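Local coordinates for DNA sulfur modification protein DndE (PDB 4LRV) that takes part in DNA phosphorothioation, in which sulfur replaces a non-bridging phosphate oxygen, and probably binds DNA, at residues A[80-85]-A[91-96]; A[15-20]-A[29-34]; A[40-45]-A[98-103]; A[35-40]-A[68-73]. One frame throughout, in Å; residues are numbered along the deposited sequence.

Interaction 1: residues A[80-85]-A[91-96]; sequences MLYPQL and IKAWAA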
# COMPACT_ATOMS: atom_id res chain seq x y z
N MSE A 80 -1.12 28.28 10.90
CA MSE A 80 -2.35 29.08 10.93
C MSE A 80 -3.06 29.04 12.29
O MSE A 80 -3.63 30.05 12.71
CB MSE A 80 -3.31 28.66 9.82
CG MSE A 80 -2.77 28.90 8.44
SE MSE A 80 -4.08 28.57 7.02
CE MSE A 80 -5.44 29.86 7.56
N LEU A 81 -3.05 27.89 12.95
CA LEU A 81 -3.70 27.77 14.25
C LEU A 81 -2.86 28.37 15.35
O LEU A 81 -3.42 28.83 16.34
CB LEU A 81 -4.03 26.32 14.61
CG LEU A 81 -5.05 25.53 13.79
CD1 LEU A 81 -5.01 24.08 14.21
CD2 LEU A 81 -6.44 26.09 13.97
N TYR A 82 -1.54 28.39 15.15
CA TYR A 82 -0.59 28.79 16.21
C TYR A 82 0.49 29.81 15.78
O TYR A 82 1.69 29.59 15.98
CB TYR A 82 0.01 27.52 16.85
CG TYR A 82 -1.07 26.61 17.38
CD1 TYR A 82 -1.77 26.93 18.54
CD2 TYR A 82 -1.45 25.46 16.69
CE1 TYR A 82 -2.78 26.12 19.02
CE2 TYR A 82 -2.47 24.65 17.16
CZ TYR A 82 -3.13 24.98 18.33
OH TYR A 82 -4.14 24.20 18.81
N PRO A 83 0.06 30.95 15.22
CA PRO A 83 0.98 31.91 14.59
C PRO A 83 2.05 32.46 15.53
O PRO A 83 3.19 32.73 15.10
CB PRO A 83 0.06 33.04 14.10
CG PRO A 83 -1.22 32.89 14.88
CD PRO A 83 -1.35 31.42 15.19
N GLN A 84 1.69 32.61 16.81
CA GLN A 84 2.59 33.23 17.79
C GLN A 84 3.50 32.26 18.54
O GLN A 84 4.36 32.69 19.30
CB GLN A 84 1.79 34.09 18.79
CG GLN A 84 1.19 35.37 18.21
CD GLN A 84 2.25 36.30 17.62
OE1 GLN A 84 2.22 36.62 16.44
NE2 GLN A 84 3.17 36.76 18.46
N LEU A 85 3.34 30.95 18.32
CA LEU A 85 4.10 29.96 19.08
C LEU A 85 5.51 29.74 18.51
O LEU A 85 5.71 29.80 17.30
CB LEU A 85 3.34 28.63 19.18
CG LEU A 85 1.98 28.64 19.88
CD1 LEU A 85 1.39 27.22 19.98
CD2 LEU A 85 2.10 29.24 21.24
N ILE A 91 5.71 22.00 19.01
CA ILE A 91 5.79 20.57 19.28
C ILE A 91 4.72 20.15 20.28
O ILE A 91 3.99 19.17 20.05
CB ILE A 91 7.18 20.14 19.81
CG1 ILE A 91 8.29 20.79 18.97
CG2 ILE A 91 7.30 18.60 19.78
CD1 ILE A 91 9.65 20.79 19.65
N LYS A 92 4.61 20.88 21.39
CA LYS A 92 3.57 20.63 22.39
C LYS A 92 2.18 20.69 21.74
O LYS A 92 1.34 19.84 22.00
CB LYS A 92 3.67 21.62 23.54
CG LYS A 92 4.87 21.41 24.46
CD LYS A 92 5.07 22.60 25.39
CE LYS A 92 5.97 22.22 26.58
NZ LYS A 92 6.41 23.41 27.37
N ALA A 93 1.96 21.69 20.88
CA ALA A 93 0.68 21.85 20.20
C ALA A 93 0.36 20.67 19.28
O ALA A 93 -0.75 20.14 19.33
CB ALA A 93 0.64 23.15 19.44
N TRP A 94 1.33 20.27 18.45
CA TRP A 94 1.18 19.08 17.58
C TRP A 94 0.88 17.83 18.42
O TRP A 94 -0.03 17.08 18.11
CB TRP A 94 2.41 18.84 16.67
CG TRP A 94 2.42 17.45 16.02
CD1 TRP A 94 1.63 17.03 15.00
CD2 TRP A 94 3.23 16.32 16.40
NE1 TRP A 94 1.90 15.71 14.71
CE2 TRP A 94 2.87 15.25 15.55
CE3 TRP A 94 4.22 16.10 17.37
CZ2 TRP A 94 3.47 13.99 15.63
CZ3 TRP A 94 4.81 14.85 17.46
CH2 TRP A 94 4.43 13.80 16.59
N ALA A 95 1.65 17.63 19.49
CA ALA A 95 1.45 16.50 20.40
C ALA A 95 0.09 16.52 21.10
O ALA A 95 -0.60 15.51 21.17
CB ALA A 95 2.58 16.42 21.42
N ALA A 96 -0.30 17.69 21.62
CA ALA A 96 -1.58 17.82 22.28
C ALA A 96 -2.72 17.42 21.33
O ALA A 96 -3.65 16.73 21.74
CB ALA A 96 -1.78 19.24 22.79

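Interaction 2: residues A[15-20]-A[29-34]; sequences DQLKKL and NIAARL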
# COMPACT_ATOMS: atom_id res chain seq x y z
N ASP A 15 1.17 4.89 24.01
CA ASP A 15 0.46 3.71 24.47
C ASP A 15 -0.91 3.54 23.82
O ASP A 15 -1.30 2.43 23.48
CB ASP A 15 0.34 3.75 26.00
CG ASP A 15 -0.21 2.47 26.56
OD1 ASP A 15 -0.04 1.40 25.93
OD2 ASP A 15 -0.83 2.55 27.64
N GLN A 16 -1.64 4.64 23.64
CA GLN A 16 -2.92 4.59 22.93
C GLN A 16 -2.75 4.34 21.44
O GLN A 16 -3.57 3.66 20.82
CB GLN A 16 -3.72 5.87 23.14
CG GLN A 16 -4.13 6.15 24.57
CD GLN A 16 -4.80 7.49 24.69
OE1 GLN A 16 -4.16 8.50 25.01
NE2 GLN A 16 -6.09 7.52 24.38
N LEU A 17 -1.69 4.87 20.85
CA LEU A 17 -1.38 4.56 19.45
C LEU A 17 -1.14 3.06 19.26
O LEU A 17 -1.63 2.47 18.29
CB LEU A 17 -0.20 5.38 18.94
CG LEU A 17 -0.42 6.89 18.91
CD1 LEU A 17 0.89 7.62 18.69
CD2 LEU A 17 -1.42 7.28 17.84
N LYS A 18 -0.42 2.45 20.20
CA LYS A 18 -0.10 1.03 20.18
C LYS A 18 -1.35 0.15 20.21
O LYS A 18 -1.39 -0.89 19.54
CB LYS A 18 0.81 0.67 21.37
CG LYS A 18 1.02 -0.83 21.56
CD LYS A 18 1.48 -1.21 22.95
CE LYS A 18 1.28 -2.70 23.20
NZ LYS A 18 1.69 -3.12 24.58
N LYS A 19 -2.35 0.56 20.98
CA LYS A 19 -3.57 -0.23 21.18
C LYS A 19 -4.45 -0.16 19.97
O LYS A 19 -5.06 -1.15 19.59
CB LYS A 19 -4.34 0.24 22.41
CG LYS A 19 -3.63 -0.06 23.70
CD LYS A 19 -4.34 0.58 24.87
CE LYS A 19 -3.43 0.65 26.07
NZ LYS A 19 -4.13 0.21 27.30
N LEU A 20 -4.53 1.02 19.36
CA LEU A 20 -5.24 1.18 18.10
C LEU A 20 -4.64 0.26 17.05
O LEU A 20 -5.36 -0.40 16.31
CB LEU A 20 -5.17 2.64 17.63
CG LEU A 20 -5.83 2.92 16.27
CD1 LEU A 20 -7.33 2.68 16.37
CD2 LEU A 20 -5.51 4.33 15.79
N ASN A 29 2.55 5.78 13.46
CA ASN A 29 2.79 7.04 12.76
C ASN A 29 1.63 7.50 11.86
O ASN A 29 1.37 8.70 11.74
CB ASN A 29 4.14 7.03 12.01
CG ASN A 29 4.16 6.09 10.82
OD1 ASN A 29 3.43 5.10 10.78
ND2 ASN A 29 5.01 6.40 9.85
N ILE A 30 0.94 6.55 11.23
CA ILE A 30 -0.23 6.87 10.42
C ILE A 30 -1.40 7.28 11.31
O ILE A 30 -2.19 8.14 10.93
CB ILE A 30 -0.66 5.69 9.50
CG1 ILE A 30 0.31 5.53 8.33
CG2 ILE A 30 -2.08 5.91 8.97
CD1 ILE A 30 0.15 4.23 7.53
N ALA A 31 -1.51 6.66 12.48
CA ALA A 31 -2.57 6.97 13.41
C ALA A 31 -2.37 8.36 14.00
O ALA A 31 -3.34 9.06 14.30
CB ALA A 31 -2.61 5.95 14.51
N ALA A 32 -1.11 8.76 14.16
CA ALA A 32 -0.79 10.09 14.63
C ALA A 32 -1.28 11.15 13.62
O ALA A 32 -1.81 12.19 14.02
CB ALA A 32 0.70 10.20 14.89
N ARG A 33 -1.13 10.87 12.33
CA ARG A 33 -1.65 11.77 11.30
C ARG A 33 -3.15 11.91 11.41
O ARG A 33 -3.67 13.04 11.48
CB ARG A 33 -1.28 11.28 9.91
CG ARG A 33 0.19 11.26 9.68
CD ARG A 33 0.52 10.62 8.39
NE ARG A 33 1.88 10.11 8.46
CZ ARG A 33 2.44 9.35 7.53
NH1 ARG A 33 1.76 9.01 6.44
NH2 ARG A 33 3.69 8.93 7.70
N LEU A 34 -3.84 10.77 11.45
CA LEU A 34 -5.29 10.72 11.57
C LEU A 34 -5.81 11.37 12.86
O LEU A 34 -6.81 12.08 12.84
CB LEU A 34 -5.79 9.28 11.48
CG LEU A 34 -5.35 8.50 10.25
CD1 LEU A 34 -5.74 7.04 10.41
CD2 LEU A 34 -5.94 9.10 8.95

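Interaction 3: residues A[40-45]-A[98-103]; sequences VESEFR and VEDGIA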
# COMPACT_ATOMS: atom_id res chain seq x y z
N VAL A 40 -7.92 18.50 15.01
CA VAL A 40 -7.82 19.85 14.48
C VAL A 40 -9.09 20.34 13.74
O VAL A 40 -9.33 21.54 13.67
CB VAL A 40 -6.52 19.95 13.65
CG1 VAL A 40 -6.74 20.50 12.26
CG2 VAL A 40 -5.44 20.65 14.45
N GLU A 41 -9.91 19.42 13.23
CA GLU A 41 -11.21 19.79 12.67
C GLU A 41 -12.34 19.87 13.71
O GLU A 41 -13.50 19.99 13.35
CB GLU A 41 -11.61 18.88 11.50
CG GLU A 41 -12.07 17.46 11.89
CD GLU A 41 -12.32 16.57 10.66
OE1 GLU A 41 -12.49 17.11 9.54
OE2 GLU A 41 -12.33 15.33 10.80
N SER A 42 -11.99 19.83 14.99
CA SER A 42 -12.95 19.97 16.08
C SER A 42 -12.68 21.23 16.90
O SER A 42 -12.10 22.19 16.41
CB SER A 42 -12.97 18.72 16.97
OG SER A 42 -11.74 18.57 17.67
N GLU A 43 -13.09 21.21 18.17
CA GLU A 43 -13.08 22.40 19.04
C GLU A 43 -11.83 22.48 19.88
O GLU A 43 -11.46 23.55 20.36
CB GLU A 43 -14.28 22.37 19.97
CG GLU A 43 -15.58 22.01 19.29
CD GLU A 43 -16.26 20.82 19.93
OE1 GLU A 43 -16.67 19.92 19.17
OE2 GLU A 43 -16.39 20.78 21.18
N PHE A 44 -11.17 21.35 20.07
CA PHE A 44 -9.95 21.36 20.85
C PHE A 44 -8.92 22.33 20.27
O PHE A 44 -8.79 22.43 19.05
CB PHE A 44 -9.37 19.95 20.97
CG PHE A 44 -8.08 19.91 21.74
CD1 PHE A 44 -8.09 19.75 23.11
CD2 PHE A 44 -6.87 20.07 21.08
CE1 PHE A 44 -6.90 19.72 23.83
CE2 PHE A 44 -5.68 20.06 21.78
CZ PHE A 44 -5.70 19.88 23.16
N ARG A 45 -8.24 23.05 21.15
CA ARG A 45 -7.15 23.93 20.77
C ARG A 45 -6.11 23.93 21.88
O ARG A 45 -6.44 24.06 23.07
CB ARG A 45 -7.63 25.36 20.54
CG ARG A 45 -8.41 25.61 19.25
CD ARG A 45 -7.57 25.40 18.01
NE ARG A 45 -8.32 25.68 16.79
CZ ARG A 45 -9.15 24.82 16.20
NH1 ARG A 45 -9.36 23.61 16.70
NH2 ARG A 45 -9.79 25.18 15.09
N VAL A 98 -2.43 15.35 18.73
CA VAL A 98 -2.40 13.91 18.48
C VAL A 98 -3.10 13.18 19.63
O VAL A 98 -3.93 12.30 19.40
CB VAL A 98 -0.98 13.37 18.21
CG1 VAL A 98 -1.01 11.87 18.05
CG2 VAL A 98 -0.43 13.99 16.95
N GLU A 99 -2.80 13.61 20.86
CA GLU A 99 -3.42 13.04 22.07
C GLU A 99 -4.93 13.22 22.06
O GLU A 99 -5.67 12.27 22.30
CB GLU A 99 -2.82 13.68 23.33
CG GLU A 99 -3.51 13.35 24.63
CD GLU A 99 -3.14 14.32 25.76
OE1 GLU A 99 -2.49 15.36 25.47
OE2 GLU A 99 -3.49 14.05 26.94
N ASP A 100 -5.38 14.44 21.78
CA ASP A 100 -6.81 14.73 21.76
C ASP A 100 -7.52 13.88 20.70
O ASP A 100 -8.46 13.16 21.02
CB ASP A 100 -7.04 16.22 21.52
CG ASP A 100 -8.51 16.56 21.39
OD1 ASP A 100 -9.20 16.58 22.43
OD2 ASP A 100 -8.97 16.79 20.25
N GLY A 101 -7.04 13.94 19.46
CA GLY A 101 -7.51 13.08 18.37
C GLY A 101 -7.62 11.60 18.71
O GLY A 101 -8.63 10.97 18.39
N ILE A 102 -6.60 11.04 19.35
CA ILE A 102 -6.60 9.62 19.74
C ILE A 102 -7.41 9.29 21.00
O ILE A 102 -7.95 8.20 21.11
CB ILE A 102 -5.16 9.04 19.86
CG1 ILE A 102 -5.17 7.52 19.69
CG2 ILE A 102 -4.48 9.44 21.16
CD1 ILE A 102 -5.21 7.07 18.24
N ALA A 103 -7.51 10.23 21.95
CA ALA A 103 -8.38 10.04 23.12
C ALA A 103 -9.84 9.86 22.70
O ALA A 103 -10.62 9.19 23.38
CB ALA A 103 -8.25 11.22 24.07

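Interaction 4: residues A[35-40]-A[68-73]; sequences AFFRSV and GETLQA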
# COMPACT_ATOMS: atom_id res chain seq x y z
N ALA A 35 -5.15 11.11 13.98
CA ALA A 35 -5.52 11.71 15.25
C ALA A 35 -5.38 13.24 15.17
O ALA A 35 -6.32 13.96 15.48
CB ALA A 35 -4.68 11.14 16.35
N PHE A 36 -4.21 13.73 14.73
CA PHE A 36 -4.00 15.16 14.54
C PHE A 36 -5.15 15.83 13.79
O PHE A 36 -5.71 16.82 14.25
CB PHE A 36 -2.67 15.45 13.83
CG PHE A 36 -2.35 16.92 13.70
CD1 PHE A 36 -1.88 17.64 14.78
CD2 PHE A 36 -2.53 17.58 12.49
CE1 PHE A 36 -1.60 19.00 14.67
CE2 PHE A 36 -2.25 18.94 12.36
CZ PHE A 36 -1.79 19.65 13.46
N PHE A 37 -5.51 15.28 12.63
CA PHE A 37 -6.54 15.91 11.79
C PHE A 37 -7.97 15.77 12.32
O PHE A 37 -8.80 16.62 12.05
CB PHE A 37 -6.45 15.49 10.32
CG PHE A 37 -5.25 16.06 9.62
CD1 PHE A 37 -5.08 17.44 9.52
CD2 PHE A 37 -4.29 15.23 9.06
CE1 PHE A 37 -3.98 17.98 8.90
CE2 PHE A 37 -3.18 15.76 8.42
CZ PHE A 37 -3.02 17.14 8.34
N ARG A 38 -8.26 14.71 13.08
CA ARG A 38 -9.61 14.61 13.62
C ARG A 38 -9.73 15.55 14.82
O ARG A 38 -10.79 16.07 15.13
CB ARG A 38 -10.01 13.15 13.93
CG ARG A 38 -9.79 12.67 15.35
CD ARG A 38 -10.64 11.42 15.63
NE ARG A 38 -10.32 10.30 14.74
CZ ARG A 38 -9.49 9.30 15.04
NH1 ARG A 38 -8.87 9.25 16.21
NH2 ARG A 38 -9.27 8.33 14.15
N SER A 39 -8.60 15.81 15.46
CA SER A 39 -8.55 16.76 16.55
C SER A 39 -8.70 18.19 16.03
O SER A 39 -9.50 18.99 16.52
CB SER A 39 -7.24 16.60 17.28
OG SER A 39 -7.19 17.45 18.38
N VAL A 40 -7.92 18.50 15.01
CA VAL A 40 -7.82 19.85 14.48
C VAL A 40 -9.09 20.34 13.74
O VAL A 40 -9.33 21.54 13.67
CB VAL A 40 -6.52 19.95 13.65
CG1 VAL A 40 -6.74 20.50 12.26
CG2 VAL A 40 -5.44 20.65 14.45
N GLY A 68 4.90 12.14 7.06
CA GLY A 68 4.85 11.61 5.68
C GLY A 68 4.41 12.66 4.69
O GLY A 68 4.80 13.82 4.81
N GLU A 69 3.59 12.26 3.71
CA GLU A 69 3.03 13.17 2.71
C GLU A 69 2.15 14.27 3.33
O GLU A 69 1.82 15.26 2.66
CB GLU A 69 2.17 12.42 1.68
CG GLU A 69 2.65 11.02 1.30
CD GLU A 69 3.59 11.02 0.11
OE1 GLU A 69 3.39 10.18 -0.80
OE2 GLU A 69 4.53 11.86 0.09
N THR A 70 1.76 14.08 4.59
CA THR A 70 0.89 15.06 5.23
C THR A 70 1.72 16.19 5.85
O THR A 70 1.15 17.08 6.48
CB THR A 70 -0.06 14.43 6.28
OG1 THR A 70 0.62 14.27 7.53
CG2 THR A 70 -0.64 13.11 5.80
N LEU A 71 3.04 16.15 5.65
CA LEU A 71 3.97 17.12 6.24
C LEU A 71 3.61 18.58 6.03
O LEU A 71 3.37 19.31 7.00
CB LEU A 71 5.41 16.88 5.78
CG LEU A 71 6.43 17.81 6.46
CD1 LEU A 71 7.56 17.03 7.09
CD2 LEU A 71 6.96 18.84 5.51
N GLN A 72 3.61 19.01 4.77
CA GLN A 72 3.34 20.38 4.38
C GLN A 72 2.00 20.81 4.94
O GLN A 72 1.89 21.86 5.58
CB GLN A 72 3.31 20.53 2.84
CG GLN A 72 4.67 20.39 2.14
CD GLN A 72 5.06 18.95 1.80
OE1 GLN A 72 4.68 17.99 2.50
NE2 GLN A 72 5.84 18.79 0.72
N ALA A 73 0.98 19.99 4.70
CA ALA A 73 -0.35 20.25 5.21
C ALA A 73 -0.32 20.47 6.72
O ALA A 73 -0.81 21.48 7.21
CB ALA A 73 -1.28 19.11 4.86

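Interaction 1: residues A[80-85]-A[91-96]
Ala93 sets its methyl group over the ring of Tyr82, and this CH-pi contact is the main tie between the turn at 82-85 and helix 87-103. The CB of Ala93 stands 4.1 Å from the centroid of the Tyr82 ring and 11° off the ring normal, so that the methyl lies nearly above the middle of the face. Tyr82 presents that face with its CG anti to the carbonyl carbon (chi1 -56°), its side chain leaving the backbone toward the helix.

A second, plainly apolar touch comes from Leu85, whose CD1 branch reaches the same methyl at 4.2 Å from CB of Ala93. One small side chain thus meets an aromatic face and an aliphatic branch together, and the nearest backbones remain well apart, with CA of Tyr82 8.1 Å from CA of Ala93.

The polar bonds belong to the turn and to its surroundings. Tyr82 is the first residue to leave helix 71-81, and a type I turn follows, with N of Leu85 bonded to O of Tyr82 at 3.2 Å; the turn sets Tyr82 and Leu85 to face the same helix. The phenol oxygen of Tyr82 is hydrogen-bonded to the backbone N of Tyr46. Leu90, one residue before segment 91-96, also packs on both Tyr82 and Leu85.

The chemistry is therefore dispersive between the segments, while the tyrosine is tied at its hydroxyl to a third part of the chain, which anchors the far end of the ring whose face the alanine methyl meets.

Interaction 2: residues A[15-20]-A[29-34]
Ala31 points its methyl group at helix 11-23 and receives two leucines there, Leu17 and Leu20, which lie one turn apart on that helix. The closer is Leu20, whose CD2 comes to 3.6 Å from CB of Ala31; the CD2 branch of Leu17 approaches the same CB at 3.8 Å. Leu17 and Ala31 bury the most surface here, in equal shares, and they are also the nearest pair along the backbones, with CA of Leu17 6.6 Å from CA of Ala31.

The leucines reach the alanine by different torsions. Leu17 holds CG anti to its carbonyl carbon (chi1 -63°), whereas Leu20 turns CG anti to its backbone N (chi1 177°), and the two CD2 methyls converge on one point. From there Leu17 CD2 also grazes the backbone, lying 4.0 Å from N of Ala32. Between side chains the contact is wholly apolar.

The two segment axes pass 9.7 Å apart at 107°, nearly perpendicular. Strand 6-7 and helices 11-23 and 28-40 follow one another in the order of a ribbon-helix-helix unit, consistent with the family's place among Met-repressor-like proteins. Helix 87-103 closes the corner between the two helices: Ile102 packs on both leucines and Val98 on Ala32. Leu9 and Ile26 add to the apolar cluster from the adjoining loops, and Leu20 also packs on Leu61, in strand 61-62 of a neighbouring subunit.

Interaction 3: residues A[40-45]-A[98-103]
The loop that leaves the C-terminal end of helix 28-40 is laid against helix 87-103 by a stack of the Phe44 ring on the side chain of Asp100. Ring and carboxylate planes are only 16° apart. CB of Asp100 sits over the middle of the face, 3.8 Å from the ring centroid of Phe44, and the carboxylate extends from there back toward the root of the phenylalanine, the two side chains sliding past each other in opposite directions. Asp100 CG lies 3.4 Å from Phe44 CG, Asp100 OD1 3.4 Å from Phe44 CD1, and Asp100 OD2 3.3 Å from Phe44 CB. Both side chains hold CG anti to the backbone N (chi1 178° in Phe44), which extends each toward the other.

OD2 of Asp100 is not left to the ring alone: it is hydrogen-bonded to OG of Ser39, while the hydroxyl of Ser42 turns to Ser39 O. Within the loop, NH1 of Arg45 grips two carbonyls, Phe44 O at 2.7 Å and Ser42 O at 3.1 Å, bracing the backbone that carries the ring. With an alanine in place of Phe44, the Asp100 side chain would probably lose the flat surface along it, and the loop would probably be held less firmly against the helix.

Beside the stack, His97 meets Phe44 edge-to-face and Ala96 packs on it, both from helix 87-103; Ser39 touches the ring from helix 28-40, so the ring sits where the end of helix 28-40 passes across helix 87-103.

Interaction 4: residues A[35-40]-A[68-73]
The hydroxyl of Thr70, which faces the rim of the Phe37 ring, is held by a hydrogen bond to Leu67 O, just before the segment. That bond takes OG1 back toward the end of helix 63-67 and leaves the threonine to meet the phenylalanine through carbon: Thr70 CB lies 4.0 Å from Phe37 CE2, at the edge of the ring and near its plane, with OG1 of Thr70 a little further from CE2, at 4.2 Å. OG1 stands between the backbone N and the carbonyl carbon of Thr70 (chi1 83°), the position from which it can reach Leu67.

Phe37 provides most of the buried surface on its side. Its CZ also lies 4.4 Å from CB of Ala73, three residues beyond Thr70, so the outer end of one ring spans two positions of the opposing segment. Phe36, its neighbour in sequence, covers part of one face of the Phe37 ring, with CD2 set toward the rim, while CE1 of Phe37 meets Phe36 at its edge. The Thr70 side is reached through a bend at Gly68, where phi is positive (61°), and there Leu71 N is bonded to Gly68 O at 3.0 Å.

Thr74, farther along helix 71-81, packs on both phenylalanines. Phe36 continues inward to Trp94 and His97 of helix 87-103, whereas Phe37 lies at a subunit boundary: it touches Gln72 of a second subunit, and Phe37 of that subunit packs on Ala73, so helices 28-40 and 71-81 meet both within and between chains.

Interactions 1, 2 and 4 are buried and apolar between their segments, each centred on an alanine methyl or an aromatic ring; interaction 3 lies at the surface, where a ring stacks on a carboxylate. Helix 28-40 supplies segments to interactions 2 and 4, and its end passes into interaction 3, which shares Val40 with interaction 4. Helix 87-103 serves interactions 1 and 3, and helix 71-81 interactions 1 and 4. Interactions 3 and 4 are also joined by a probable hydrogen bond from Arg38 NH1 to Gly101 O, 2.8 Å. Interactions 1 and 2 lie on opposite sides of the chain's centre, about 19 Å between centres.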